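Local atomic coordinates of condensin complex subunit 3 (Schizosaccharomyces pombe, PDB entry 5OQR), a protein that serves as a regulatory subunit of condensin, the complex required to convert interphase chromatin into condensed, mitotic-like chromosomes. Residues A[387-392]-A[424-429]; A[394-399]-A[459-464]; A[611-616]-A[680-685]; A[632-635]-A[640-643]. All coordinates share one frame; numbering follows the deposited sequence.

Contact 1: residues A[387-392]-A[424-429]; sequences SLTNSL and VEIITE
Helix-on-helix packing in the HEAT-repeat solenoid sets Thr389 and Leu392 of helix 378-394, part of the sixth HEAT repeat, against Ile426 of helix 416-434. Ile426 is the one residue of 424-429 that touches the other segment, and its two branches share the work unequally. The short branch meets Leu392 alone and stays near the partner's main chain, with Ile426 CG2 3.8 Å from Leu392 CB and 3.9 Å from Leu392 C. The longer branch extends to the preceding turn, where Ile426 CD1 lies 4.0 Å from Thr389 CG2 and the same distance from Thr389 CA; it also brushes Leu392, whose CD1 is 4.2 Å from Ile426 CD1. With chi1 at -63°, CG1 stands anti to the carbonyl carbon and CG2 anti to the backbone N, which spreads the two branches over the partner helix. Thr389 turns its methyl to the isoleucine, while its OG1 hydrogen-bonds to Leu385 O one turn earlier in its own helix; the contact therefore meets the carbon side of the threonine. Tyr465 of helix 457-471 also packs on Ile426, and its hydroxyl is hydrogen-bonded to Leu392 O, so a third helix flanks the junction. With a serine in place of Ile426, both the methyl on Leu392 and the arm reaching Thr389 are gone, which would probably open a gap between the helices and set a hydroxyl against hydrocarbon. Between these two segments the attraction is dispersive and hydrophobic, resting on carbon-to-carbon contact with no directional bond.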
loop_
_atom_site.group_PDB
_atom_site.type_symbol
_atom_site.label_atom_id
_atom_site.label_comp_id
_atom_site.label_asym_id
_atom_site.label_seq_id
_atom_site.Cartn_x
_atom_site.Cartn_y
_atom_site.Cartn_z
ATOM N N SER A 387 2.739 -40.962 13.727
ATOM C CA SER A 387 3.051 -39.890 14.667
ATOM C C SER A 387 1.905 -38.891 14.756
ATOM O O SER A 387 1.469 -38.524 15.853
ATOM C CB SER A 387 4.345 -39.194 14.246
ATOM O OG SER A 387 4.691 -38.167 15.157
ATOM N N LEU A 388 1.400 -38.440 13.606
ATOM C CA LEU A 388 0.282 -37.504 13.609
ATOM C C LEU A 388 -0.962 -38.141 14.209
ATOM O O LEU A 388 -1.659 -37.520 15.019
ATOM C CB LEU A 388 0.004 -37.021 12.186
ATOM C CG LEU A 388 1.152 -36.268 11.512
ATOM C CD1 LEU A 388 0.862 -36.063 10.038
ATOM C CD2 LEU A 388 1.394 -34.937 12.197
ATOM N N THR A 389 -1.253 -39.385 13.830
ATOM C CA THR A 389 -2.398 -40.086 14.398
ATOM C C THR A 389 -2.297 -40.166 15.915
ATOM O O THR A 389 -3.311 -40.100 16.617
ATOM C CB THR A 389 -2.502 -41.487 13.801
ATOM O OG1 THR A 389 -2.489 -41.404 12.372
ATOM C CG2 THR A 389 -3.784 -42.169 14.254
ATOM N N ASN A 390 -1.080 -40.310 16.437
ATOM C CA ASN A 390 -0.899 -40.400 17.880
ATOM C C ASN A 390 -1.016 -39.032 18.540
ATOM O O ASN A 390 -1.705 -38.882 19.553
ATOM C CB ASN A 390 0.458 -41.029 18.198
ATOM C CG ASN A 390 0.779 -41.002 19.680
ATOM O OD1 ASN A 390 0.293 -41.831 20.448
ATOM N ND2 ASN A 390 1.602 -40.044 20.090
ATOM N N SER A 391 -0.350 -38.023 17.977
ATOM C CA SER A 391 -0.344 -36.702 18.594
ATOM C C SER A 391 -1.752 -36.135 18.712
ATOM O O SER A 391 -2.074 -35.454 19.692
ATOM C CB SER A 391 0.543 -35.756 17.788
ATOM O OG SER A 391 1.845 -36.287 17.641
ATOM N N LEU A 392 -2.604 -36.398 17.722
ATOM C CA LEU A 392 -3.968 -35.883 17.772
ATOM C C LEU A 392 -4.825 -36.668 18.754
ATOM O O LEU A 392 -5.772 -36.118 19.324
ATOM C CB LEU A 392 -4.595 -35.922 16.380
ATOM C CG LEU A 392 -4.019 -34.942 15.357
ATOM C CD1 LEU A 392 -4.327 -35.407 13.945
ATOM C CD2 LEU A 392 -4.569 -33.546 15.593
ATOM N N VAL A 424 -12.204 -39.468 11.913
ATOM C CA VAL A 424 -13.368 -39.777 12.739
ATOM C C VAL A 424 -12.978 -40.718 13.870
ATOM O O VAL A 424 -13.443 -40.568 15.007
ATOM C CB VAL A 424 -14.501 -40.363 11.876
ATOM C CG1 VAL A 424 -15.596 -40.967 12.750
ATOM C CG2 VAL A 424 -15.093 -39.282 10.986
ATOM N N GLU A 425 -12.127 -41.705 13.582
ATOM C CA GLU A 425 -11.624 -42.573 14.641
ATOM C C GLU A 425 -10.923 -41.756 15.716
ATOM O O GLU A 425 -11.192 -41.918 16.910
ATOM C CB GLU A 425 -10.677 -43.621 14.057
ATOM C CG GLU A 425 -11.353 -44.625 13.143
ATOM C CD GLU A 425 -10.358 -45.450 12.348
ATOM O OE1 GLU A 425 -9.139 -45.261 12.542
ATOM O OE2 GLU A 425 -10.794 -46.287 11.528
ATOM N N ILE A 426 -10.027 -40.857 15.304
ATOM C CA ILE A 426 -9.336 -39.996 16.258
ATOM C C ILE A 426 -10.344 -39.201 17.077
ATOM O O ILE A 426 -10.279 -39.166 18.311
ATOM C CB ILE A 426 -8.347 -39.071 15.526
ATOM C CG1 ILE A 426 -7.267 -39.900 14.828
ATOM C CG2 ILE A 426 -7.713 -38.078 16.497
ATOM C CD1 ILE A 426 -6.292 -39.091 14.006
ATOM N N ILE A 427 -11.295 -38.553 16.401
ATOM C CA ILE A 427 -12.258 -37.708 17.098
ATOM C C ILE A 427 -13.039 -38.520 18.120
ATOM O O ILE A 427 -13.338 -38.038 19.219
ATOM C CB ILE A 427 -13.192 -37.018 16.086
ATOM C CG1 ILE A 427 -12.424 -35.944 15.311
ATOM C CG2 ILE A 427 -14.391 -36.385 16.791
ATOM C CD1 ILE A 427 -13.178 -35.363 14.139
ATOM N N THR A 428 -13.389 -39.761 17.779
ATOM C CA THR A 428 -14.150 -40.589 18.708
ATOM C C THR A 428 -13.331 -40.923 19.946
ATOM O O THR A 428 -13.852 -40.904 21.067
ATOM C CB THR A 428 -14.612 -41.871 18.017
ATOM O OG1 THR A 428 -15.313 -41.542 16.811
ATOM C CG2 THR A 428 -15.536 -42.668 18.930
ATOM N N GLU A 429 -12.046 -41.234 19.767
ATOM C CA GLU A 429 -11.201 -41.577 20.904
ATOM C C GLU A 429 -11.013 -40.378 21.826
ATOM O O GLU A 429 -11.120 -40.503 23.050
ATOM C CB GLU A 429 -9.855 -42.101 20.410
ATOM C CG GLU A 429 -9.960 -43.409 19.642
ATOM C CD GLU A 429 -8.622 -43.893 19.115
ATOM O OE1 GLU A 429 -7.618 -43.167 19.278
ATOM O OE2 GLU A 429 -8.575 -45.000 18.538
#

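Contact 2: residues A[394-399]-A[459-464]; sequences TMALPD and ELRCLS
Ser464 OG, which faces Asp399 across the contact, is held by two hydrogen bonds on its own side: one to Leu460 O at 2.8 Å from Ser464 OG, the other with Lys505 NZ of helix 500-514. Leu460 O in turn accepts from both Ser464 N and Ser464 OG, which arrive from opposite faces of its carbonyl plane. Asp399 OD1 comes no nearer than 3.8 Å to Ser464 OG, a loose polar approach and not a bond. The two segments belong to the HEAT-repeat solenoid, where the loop joining helices 378-394 and 399-412 within the sixth repeat runs past helix 457-471. Most of the contact is made there by Arg461. Its CG is anti to the backbone N (chi1 -169°) and the chain bends at chi3 (-40°), which brings the guanidinium to the loop. Ala396 CB sits over one face of that group, 3.6 Å from Arg461 NH2 and 3.7 Å from Arg461 NH1. Leu397 O is at the edge, near the guanidinium plane, 3.7 Å from Arg461 NH2 and too long for a hydrogen bond. An alanine at Arg461 removes the flat group altogether, and the Ala396 methyl would probably lose its cover and the loop most of its touch with this helix. Arg461 also packs on Val430 of helix 416-434, while Pro398 turns to Tyr356 and Cys360 of helix 356-372.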
loop_
_atom_site.group_PDB
_atom_site.type_symbol
_atom_site.label_atom_id
_atom_site.label_comp_id
_atom_site.label_asym_id
_atom_site.label_seq_id
_atom_site.Cartn_x
_atom_site.Cartn_y
_atom_site.Cartn_z
ATOM N N THR A 394 -3.761 -38.324 21.648
ATOM C CA THR A 394 -3.325 -38.310 23.041
ATOM C C THR A 394 -2.938 -36.930 23.549
ATOM O O THR A 394 -3.284 -36.579 24.679
ATOM C CB THR A 394 -2.133 -39.255 23.229
ATOM O OG1 THR A 394 -0.964 -38.680 22.636
ATOM C CG2 THR A 394 -2.409 -40.610 22.585
ATOM N N MET A 395 -2.232 -36.135 22.752
ATOM C CA MET A 395 -1.731 -34.857 23.223
ATOM C C MET A 395 -2.827 -33.796 23.176
ATOM O O MET A 395 -3.938 -34.027 22.689
ATOM C CB MET A 395 -0.535 -34.416 22.384
ATOM C CG MET A 395 0.577 -35.435 22.310
ATOM S SD MET A 395 1.988 -34.829 21.376
ATOM C CE MET A 395 2.851 -36.366 21.078
ATOM N N ALA A 396 -2.495 -32.616 23.684
ATOM C CA ALA A 396 -3.392 -31.466 23.695
ATOM C C ALA A 396 -2.687 -30.301 23.009
ATOM O O ALA A 396 -2.243 -29.351 23.660
ATOM C CB ALA A 396 -3.808 -31.116 25.123
ATOM N N LEU A 397 -2.582 -30.383 21.687
ATOM C CA LEU A 397 -1.935 -29.336 20.919
ATOM C C LEU A 397 -2.788 -28.070 20.959
ATOM O O LEU A 397 -4.006 -28.141 21.134
ATOM C CB LEU A 397 -1.738 -29.777 19.470
ATOM C CG LEU A 397 -0.831 -30.969 19.127
ATOM C CD1 LEU A 397 -0.633 -31.947 20.272
ATOM C CD2 LEU A 397 -1.391 -31.699 17.915
ATOM N N PRO A 398 -2.179 -26.898 20.796
ATOM C CA PRO A 398 -2.972 -25.669 20.740
ATOM C C PRO A 398 -3.738 -25.571 19.431
ATOM O O PRO A 398 -3.431 -26.243 18.444
ATOM C CB PRO A 398 -1.923 -24.564 20.858
ATOM C CG PRO A 398 -0.707 -25.162 20.251
ATOM C CD PRO A 398 -0.741 -26.625 20.627
ATOM N N ASP A 399 -4.752 -24.706 19.433
ATOM C CA ASP A 399 -5.574 -24.536 18.240
ATOM C C ASP A 399 -4.729 -24.153 17.032
ATOM O O ASP A 399 -5.096 -24.464 15.892
ATOM C CB ASP A 399 -6.650 -23.479 18.491
ATOM C CG ASP A 399 -7.725 -23.473 17.421
ATOM O OD1 ASP A 399 -8.160 -24.568 17.006
ATOM O OD2 ASP A 399 -8.134 -22.375 16.989
ATOM N N GLU A 459 -14.718 -30.962 24.611
ATOM C CA GLU A 459 -15.656 -30.822 23.504
ATOM C C GLU A 459 -15.173 -29.783 22.499
ATOM O O GLU A 459 -15.310 -29.977 21.287
ATOM C CB GLU A 459 -17.040 -30.454 24.035
ATOM C CG GLU A 459 -18.164 -30.727 23.052
ATOM C CD GLU A 459 -19.535 -30.537 23.667
ATOM O OE1 GLU A 459 -19.604 -30.126 24.845
ATOM O OE2 GLU A 459 -20.542 -30.801 22.977
ATOM N N LEU A 460 -14.605 -28.675 22.979
ATOM C CA LEU A 460 -14.091 -27.663 22.066
ATOM C C LEU A 460 -12.939 -28.195 21.227
ATOM O O LEU A 460 -12.788 -27.804 20.065
ATOM C CB LEU A 460 -13.649 -26.426 22.844
ATOM C CG LEU A 460 -14.767 -25.511 23.341
ATOM C CD1 LEU A 460 -14.205 -24.450 24.267
ATOM C CD2 LEU A 460 -15.497 -24.861 22.174
ATOM N N ARG A 461 -12.112 -29.075 21.791
ATOM C CA ARG A 461 -11.053 -29.688 20.996
ATOM C C ARG A 461 -11.638 -30.624 19.949
ATOM O O ARG A 461 -11.146 -30.684 18.818
ATOM C CB ARG A 461 -10.080 -30.443 21.897
ATOM C CG ARG A 461 -8.807 -30.879 21.181
ATOM C CD ARG A 461 -8.030 -31.905 21.984
ATOM N NE ARG A 461 -8.043 -31.599 23.409
ATOM C CZ ARG A 461 -7.362 -30.604 23.966
ATOM N NH1 ARG A 461 -7.439 -30.403 25.274
ATOM N NH2 ARG A 461 -6.613 -29.805 23.218
ATOM N N CYS A 462 -12.683 -31.367 20.310
ATOM C CA CYS A 462 -13.331 -32.248 19.346
ATOM C C CYS A 462 -13.899 -31.447 18.184
ATOM O O CYS A 462 -13.620 -31.741 17.018
ATOM C CB CYS A 462 -14.430 -33.060 20.032
ATOM S SG CYS A 462 -13.819 -34.336 21.148
ATOM N N LEU A 463 -14.691 -30.418 18.487
ATOM C CA LEU A 463 -15.259 -29.583 17.437
ATOM C C LEU A 463 -14.175 -28.944 16.582
ATOM O O LEU A 463 -14.366 -28.764 15.376
ATOM C CB LEU A 463 -16.153 -28.510 18.050
ATOM C CG LEU A 463 -17.426 -29.006 18.738
ATOM C CD1 LEU A 463 -18.104 -27.869 19.479
ATOM C CD2 LEU A 463 -18.378 -29.622 17.726
ATOM N N SER A 464 -13.037 -28.594 17.182
ATOM C CA SER A 464 -11.918 -28.096 16.392
ATOM C C SER A 464 -11.405 -29.155 15.429
ATOM O O SER A 464 -10.952 -28.823 14.329
ATOM C CB SER A 464 -10.796 -27.627 17.315
ATOM O OG SER A 464 -11.233 -26.556 18.129
#

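Contact 3: residues A[611-616]-A[680-685]; sequences QYFEPN and LDWTDN
Three aromatic rings, those of Tyr612, Phe613 and Trp682, converge where helices 601-613 and 669-682 end in the alpha-helical solenoid of the C-terminal half of the chain. The indole of Trp682 reaches across a wide gap between backbones, since even the nearest CA atoms, those of Tyr612 and Trp682, are 14.0 Å apart. Its leading atom, CH2, meets both neighbouring rings of the other segment at once, where they pack together. Tyr612 CE2 is 4.0 Å from Trp682 CH2 and lies at the edge of the indole, near its plane, whereas relative to the tyrosine ring the approach is oblique. Phe613 comes from the opposite direction to the tryptophan: its ring and the six-membered ring of Trp682 are inclined by only 28°, but are slid so far apart that they barely overlap, with centroids 5.9 Å from each other. The pair is therefore not a true stack. Within 611-616 the two rings pack on each other as well, because Tyr612 has CG anti to its backbone N (chi1 173°) and Phe613 has CG anti to its carbonyl carbon (chi1 -72°). This puts Tyr612 CD2 over the centre of the Phe613 ring, 3.5 Å above its plane. Phe631 of helix 621-635 stacks on Trp682 and meets Tyr612 at a steeper angle, Arg624 makes a cation-pi contact with Tyr612, and Leu656 of helix 639-661 packs on Phe613. Trp682 CH2 is 3.8 Å from Phe613 CE2 and equally near Phe613 CZ.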
loop_
_atom_site.group_PDB
_atom_site.type_symbol
_atom_site.label_atom_id
_atom_site.label_comp_id
_atom_site.label_asym_id
_atom_site.label_seq_id
_atom_site.Cartn_x
_atom_site.Cartn_y
_atom_site.Cartn_z
ATOM N N GLN A 611 -21.407 3.992 0.406
ATOM C CA GLN A 611 -20.702 3.673 1.641
ATOM C C GLN A 611 -19.199 3.855 1.478
ATOM O O GLN A 611 -18.527 4.380 2.372
ATOM C CB GLN A 611 -21.021 2.241 2.065
ATOM C CG GLN A 611 -20.860 1.988 3.546
ATOM C CD GLN A 611 -22.011 2.541 4.351
ATOM O OE1 GLN A 611 -23.174 2.283 4.047
ATOM N NE2 GLN A 611 -21.696 3.316 5.380
ATOM N N TYR A 612 -18.655 3.425 0.340
ATOM C CA TYR A 612 -17.218 3.530 0.108
ATOM C C TYR A 612 -16.738 4.972 0.217
ATOM O O TYR A 612 -15.638 5.231 0.719
ATOM C CB TYR A 612 -16.878 2.949 -1.263
ATOM C CG TYR A 612 -15.443 3.141 -1.687
ATOM C CD1 TYR A 612 -14.410 2.500 -1.020
ATOM C CD2 TYR A 612 -15.121 3.951 -2.765
ATOM C CE1 TYR A 612 -13.095 2.669 -1.407
ATOM C CE2 TYR A 612 -13.811 4.125 -3.161
ATOM C CZ TYR A 612 -12.802 3.480 -2.479
ATOM O OH TYR A 612 -11.496 3.650 -2.871
ATOM N N PHE A 613 -17.543 5.924 -0.246
ATOM C CA PHE A 613 -17.185 7.335 -0.199
ATOM C C PHE A 613 -17.843 8.077 0.955
ATOM O O PHE A 613 -17.606 9.278 1.114
ATOM C CB PHE A 613 -17.562 8.021 -1.517
ATOM C CG PHE A 613 -16.688 7.641 -2.679
ATOM C CD1 PHE A 613 -15.339 7.943 -2.677
ATOM C CD2 PHE A 613 -17.220 6.997 -3.781
ATOM C CE1 PHE A 613 -14.535 7.600 -3.745
ATOM C CE2 PHE A 613 -16.423 6.653 -4.853
ATOM C CZ PHE A 613 -15.077 6.957 -4.834
ATOM N N GLU A 614 -18.654 7.403 1.761
ATOM C CA GLU A 614 -19.409 8.096 2.793
ATOM C C GLU A 614 -18.477 8.562 3.912
ATOM O O GLU A 614 -17.547 7.843 4.285
ATOM C CB GLU A 614 -20.493 7.186 3.365
ATOM C CG GLU A 614 -21.381 7.870 4.387
ATOM C CD GLU A 614 -22.677 7.131 4.622
ATOM O OE1 GLU A 614 -23.626 7.759 5.137
ATOM O OE2 GLU A 614 -22.752 5.930 4.283
ATOM N N PRO A 615 -18.697 9.759 4.467
ATOM C CA PRO A 615 -17.814 10.224 5.550
ATOM C C PRO A 615 -17.906 9.393 6.818
ATOM O O PRO A 615 -16.888 9.224 7.499
ATOM C CB PRO A 615 -18.280 11.668 5.787
ATOM C CG PRO A 615 -19.646 11.738 5.200
ATOM C CD PRO A 615 -19.615 10.824 4.027
ATOM N N ASN A 616 -19.084 8.873 7.168
ATOM C CA ASN A 616 -19.209 8.124 8.413
ATOM C C ASN A 616 -18.372 6.851 8.406
ATOM O O ASN A 616 -18.149 6.263 9.471
ATOM C CB ASN A 616 -20.677 7.782 8.688
ATOM C CG ASN A 616 -21.237 6.745 7.728
ATOM O OD1 ASN A 616 -20.522 6.194 6.891
ATOM N ND2 ASN A 616 -22.528 6.467 7.855
ATOM N N LEU A 680 -15.620 8.458 -12.820
ATOM C CA LEU A 680 -15.427 8.637 -14.256
ATOM C C LEU A 680 -14.302 7.756 -14.778
ATOM O O LEU A 680 -14.393 7.218 -15.887
ATOM C CB LEU A 680 -15.144 10.107 -14.567
ATOM C CG LEU A 680 -16.352 11.044 -14.548
ATOM C CD1 LEU A 680 -15.898 12.487 -14.627
ATOM C CD2 LEU A 680 -17.300 10.723 -15.693
ATOM N N ASP A 681 -13.230 7.602 -14.002
ATOM C CA ASP A 681 -12.159 6.699 -14.404
ATOM C C ASP A 681 -12.654 5.260 -14.466
ATOM O O ASP A 681 -12.312 4.517 -15.393
ATOM C CB ASP A 681 -10.984 6.822 -13.438
ATOM C CG ASP A 681 -10.352 8.197 -13.469
ATOM O OD1 ASP A 681 -9.215 8.345 -12.975
ATOM O OD2 ASP A 681 -10.992 9.129 -13.997
ATOM N N TRP A 682 -13.468 4.851 -13.490
ATOM C CA TRP A 682 -14.014 3.499 -13.493
ATOM C C TRP A 682 -14.817 3.216 -14.753
ATOM O O TRP A 682 -14.846 2.074 -15.226
ATOM C CB TRP A 682 -14.897 3.287 -12.265
ATOM C CG TRP A 682 -14.159 3.298 -10.964
ATOM C CD1 TRP A 682 -12.823 3.121 -10.776
ATOM C CD2 TRP A 682 -14.723 3.499 -9.664
ATOM N NE1 TRP A 682 -12.518 3.199 -9.442
ATOM C CE2 TRP A 682 -13.669 3.431 -8.737
ATOM C CE3 TRP A 682 -16.019 3.730 -9.195
ATOM C CZ2 TRP A 682 -13.869 3.586 -7.369
ATOM C CZ3 TRP A 682 -16.215 3.881 -7.840
ATOM C CH2 TRP A 682 -15.148 3.811 -6.942
ATOM N N THR A 683 -15.478 4.229 -15.302
ATOM C CA THR A 683 -16.341 4.056 -16.461
ATOM C C THR A 683 -15.634 4.348 -17.779
ATOM O O THR A 683 -16.250 4.211 -18.837
ATOM C CB THR A 683 -17.573 4.951 -16.315
ATOM O OG1 THR A 683 -17.165 6.271 -15.946
ATOM C CG2 THR A 683 -18.488 4.429 -15.239
ATOM N N ASP A 684 -14.359 4.724 -17.742
ATOM C CA ASP A 684 -13.609 5.045 -18.950
ATOM C C ASP A 684 -13.235 3.761 -19.683
ATOM O O ASP A 684 -12.553 2.896 -19.125
ATOM C CB ASP A 684 -12.362 5.847 -18.588
ATOM C CG ASP A 684 -11.612 6.352 -19.803
ATOM O OD1 ASP A 684 -11.785 5.788 -20.904
ATOM O OD2 ASP A 684 -10.836 7.317 -19.653
ATOM N N ASN A 685 -13.670 3.646 -20.940
ATOM C CA ASN A 685 -13.397 2.439 -21.714
ATOM C C ASN A 685 -11.905 2.243 -21.946
ATOM O O ASN A 685 -11.446 1.106 -22.096
ATOM C CB ASN A 685 -14.133 2.500 -23.053
ATOM C CG ASN A 685 -13.898 1.268 -23.902
ATOM O OD1 ASN A 685 -13.125 1.298 -24.858
ATOM N ND2 ASN A 685 -14.561 0.173 -23.550
#

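Contact 4: residues A[632-635]-A[640-643]; sequences PVYA and ENQW
Asn641 lays its amide flat on the ring of Tyr634 at a junction of the solenoid, where a short turn leads from the end of helix 621-635 into helix 639-661. This is the tightly packed part. Ring and amide planes are 10° apart, and Asn641 CG stands 3.5 Å above the ring plane, over its centre. Asn641 CB makes a CH-pi contact with the same face, 4.0 Å from the centroid of the Tyr634 ring. The tyrosine has CG anti to its backbone N (chi1 -180°), which swings the ring under the asparagine. The amide is fixed further by a bond from Asn641 ND2 to Tyr634 O, 2.6 Å long and bent to 145° at the hydrogen; one asparagine thus grips both the side chain and the carbonyl of one residue in the last turn of helix 621-635. The Tyr634 hydroxyl is hydrogen-bonded to Asp601 OD2. Ala635 meets its partner differently, through the backbone oxygen, which faces Gln642 CG, while its methyl turns from the other segment. Gln642, extended beyond CG, takes its amide past this point to Trp682 O and Asp684 O. The open side lies toward Glu640, which is exposed in the assembly and takes no part in the contact. Back on the packed side, Asn641 OD1 reaches over the far end of the ring, 3.4 Å from Tyr634 CZ.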
loop_
_atom_site.group_PDB
_atom_site.type_symbol
_atom_site.label_atom_id
_atom_site.label_comp_id
_atom_site.label_asym_id
_atom_site.label_seq_id
_atom_site.Cartn_x
_atom_site.Cartn_y
_atom_site.Cartn_z
ATOM N N PRO A 632 -11.645 -1.275 -8.963
ATOM C CA PRO A 632 -10.840 -1.412 -10.189
ATOM C C PRO A 632 -10.950 -2.787 -10.825
ATOM O O PRO A 632 -11.017 -2.894 -12.054
ATOM C CB PRO A 632 -9.413 -1.121 -9.702
ATOM C CG PRO A 632 -9.580 -0.372 -8.438
ATOM C CD PRO A 632 -10.821 -0.896 -7.807
ATOM N N VAL A 633 -10.966 -3.847 -10.016
ATOM C CA VAL A 633 -11.054 -5.203 -10.553
ATOM C C VAL A 633 -12.389 -5.405 -11.254
ATOM O O VAL A 633 -12.459 -5.973 -12.351
ATOM C CB VAL A 633 -10.844 -6.233 -9.426
ATOM C CG1 VAL A 633 -11.319 -7.626 -9.841
ATOM C CG2 VAL A 633 -9.387 -6.279 -9.033
ATOM N N TYR A 634 -13.471 -4.956 -10.622
ATOM C CA TYR A 634 -14.800 -5.129 -11.195
ATOM C C TYR A 634 -14.991 -4.230 -12.410
ATOM O O TYR A 634 -15.425 -4.687 -13.473
ATOM C CB TYR A 634 -15.852 -4.839 -10.126
ATOM C CG TYR A 634 -17.285 -4.981 -10.576
ATOM C CD1 TYR A 634 -18.019 -3.872 -10.973
ATOM C CD2 TYR A 634 -17.913 -6.217 -10.586
ATOM C CE1 TYR A 634 -19.332 -3.991 -11.376
ATOM C CE2 TYR A 634 -19.227 -6.346 -10.987
ATOM C CZ TYR A 634 -19.931 -5.229 -11.381
ATOM O OH TYR A 634 -21.239 -5.352 -11.780
ATOM N N ALA A 635 -14.649 -2.948 -12.276
ATOM C CA ALA A 635 -14.895 -1.992 -13.352
ATOM C C ALA A 635 -14.057 -2.311 -14.581
ATOM O O ALA A 635 -14.571 -2.341 -15.704
ATOM C CB ALA A 635 -14.608 -0.573 -12.863
ATOM N N GLU A 640 -19.161 -4.614 -19.626
ATOM C CA GLU A 640 -20.496 -4.628 -19.042
ATOM C C GLU A 640 -20.488 -4.128 -17.605
ATOM O O GLU A 640 -21.511 -3.633 -17.121
ATOM C CB GLU A 640 -21.085 -6.037 -19.104
ATOM C CG GLU A 640 -21.347 -6.548 -20.509
ATOM C CD GLU A 640 -20.084 -6.981 -21.228
ATOM O OE1 GLU A 640 -19.005 -6.958 -20.603
ATOM O OE2 GLU A 640 -20.169 -7.343 -22.422
ATOM N N ASN A 641 -19.358 -4.251 -16.907
ATOM C CA ASN A 641 -19.285 -3.749 -15.540
ATOM C C ASN A 641 -19.215 -2.231 -15.518
ATOM O O ASN A 641 -19.817 -1.589 -14.651
ATOM C CB ASN A 641 -18.079 -4.349 -14.820
ATOM C CG ASN A 641 -18.259 -5.817 -14.506
ATOM O OD1 ASN A 641 -19.369 -6.344 -14.562
ATOM N ND2 ASN A 641 -17.168 -6.486 -14.164
ATOM N N GLN A 642 -18.482 -1.637 -16.462
ATOM C CA GLN A 642 -18.456 -0.183 -16.563
ATOM C C GLN A 642 -19.838 0.363 -16.888
ATOM O O GLN A 642 -20.230 1.421 -16.387
ATOM C CB GLN A 642 -17.441 0.251 -17.619
ATOM C CG GLN A 642 -16.020 -0.181 -17.311
ATOM C CD GLN A 642 -15.000 0.436 -18.245
ATOM O OE1 GLN A 642 -15.032 0.215 -19.451
ATOM N NE2 GLN A 642 -14.085 1.216 -17.687
ATOM N N TRP A 643 -20.598 -0.360 -17.714
ATOM C CA TRP A 643 -21.946 0.078 -18.058
ATOM C C TRP A 643 -22.842 0.114 -16.828
ATOM O O TRP A 643 -23.606 1.067 -16.635
ATOM C CB TRP A 643 -22.531 -0.847 -19.124
ATOM C CG TRP A 643 -23.813 -0.361 -19.724
ATOM C CD1 TRP A 643 -25.069 -0.539 -19.229
ATOM C CD2 TRP A 643 -23.965 0.375 -20.944
ATOM N NE1 TRP A 643 -25.993 0.042 -20.059
ATOM C CE2 TRP A 643 -25.340 0.609 -21.121
ATOM C CE3 TRP A 643 -23.070 0.859 -21.902
ATOM C CZ2 TRP A 643 -25.843 1.309 -22.214
ATOM C CZ3 TRP A 643 -23.570 1.551 -22.983
ATOM C CH2 TRP A 643 -24.943 1.768 -23.132
#

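The four contacts form two clusters in an all-helical solenoid. Contacts 1 and 2 have centres about 10 Å apart and alternate along the chain: helix 378-394 and the loop after it pack on helices 416-434 and 457-471, which follow each other in the modelled chain. Contacts 3 and 4, centres about 12 Å apart, come later; the junction of contact 4 is nested inside the loop closed by contact 3, and Gln642 probably joins them through bonds to Trp682 O and Asp684 O. The clusters lie about 45 to 52 Å apart, centre to centre, without touching, as expected of an extended HEAT-repeat solenoid, in which packing is between helices near each other along the chain.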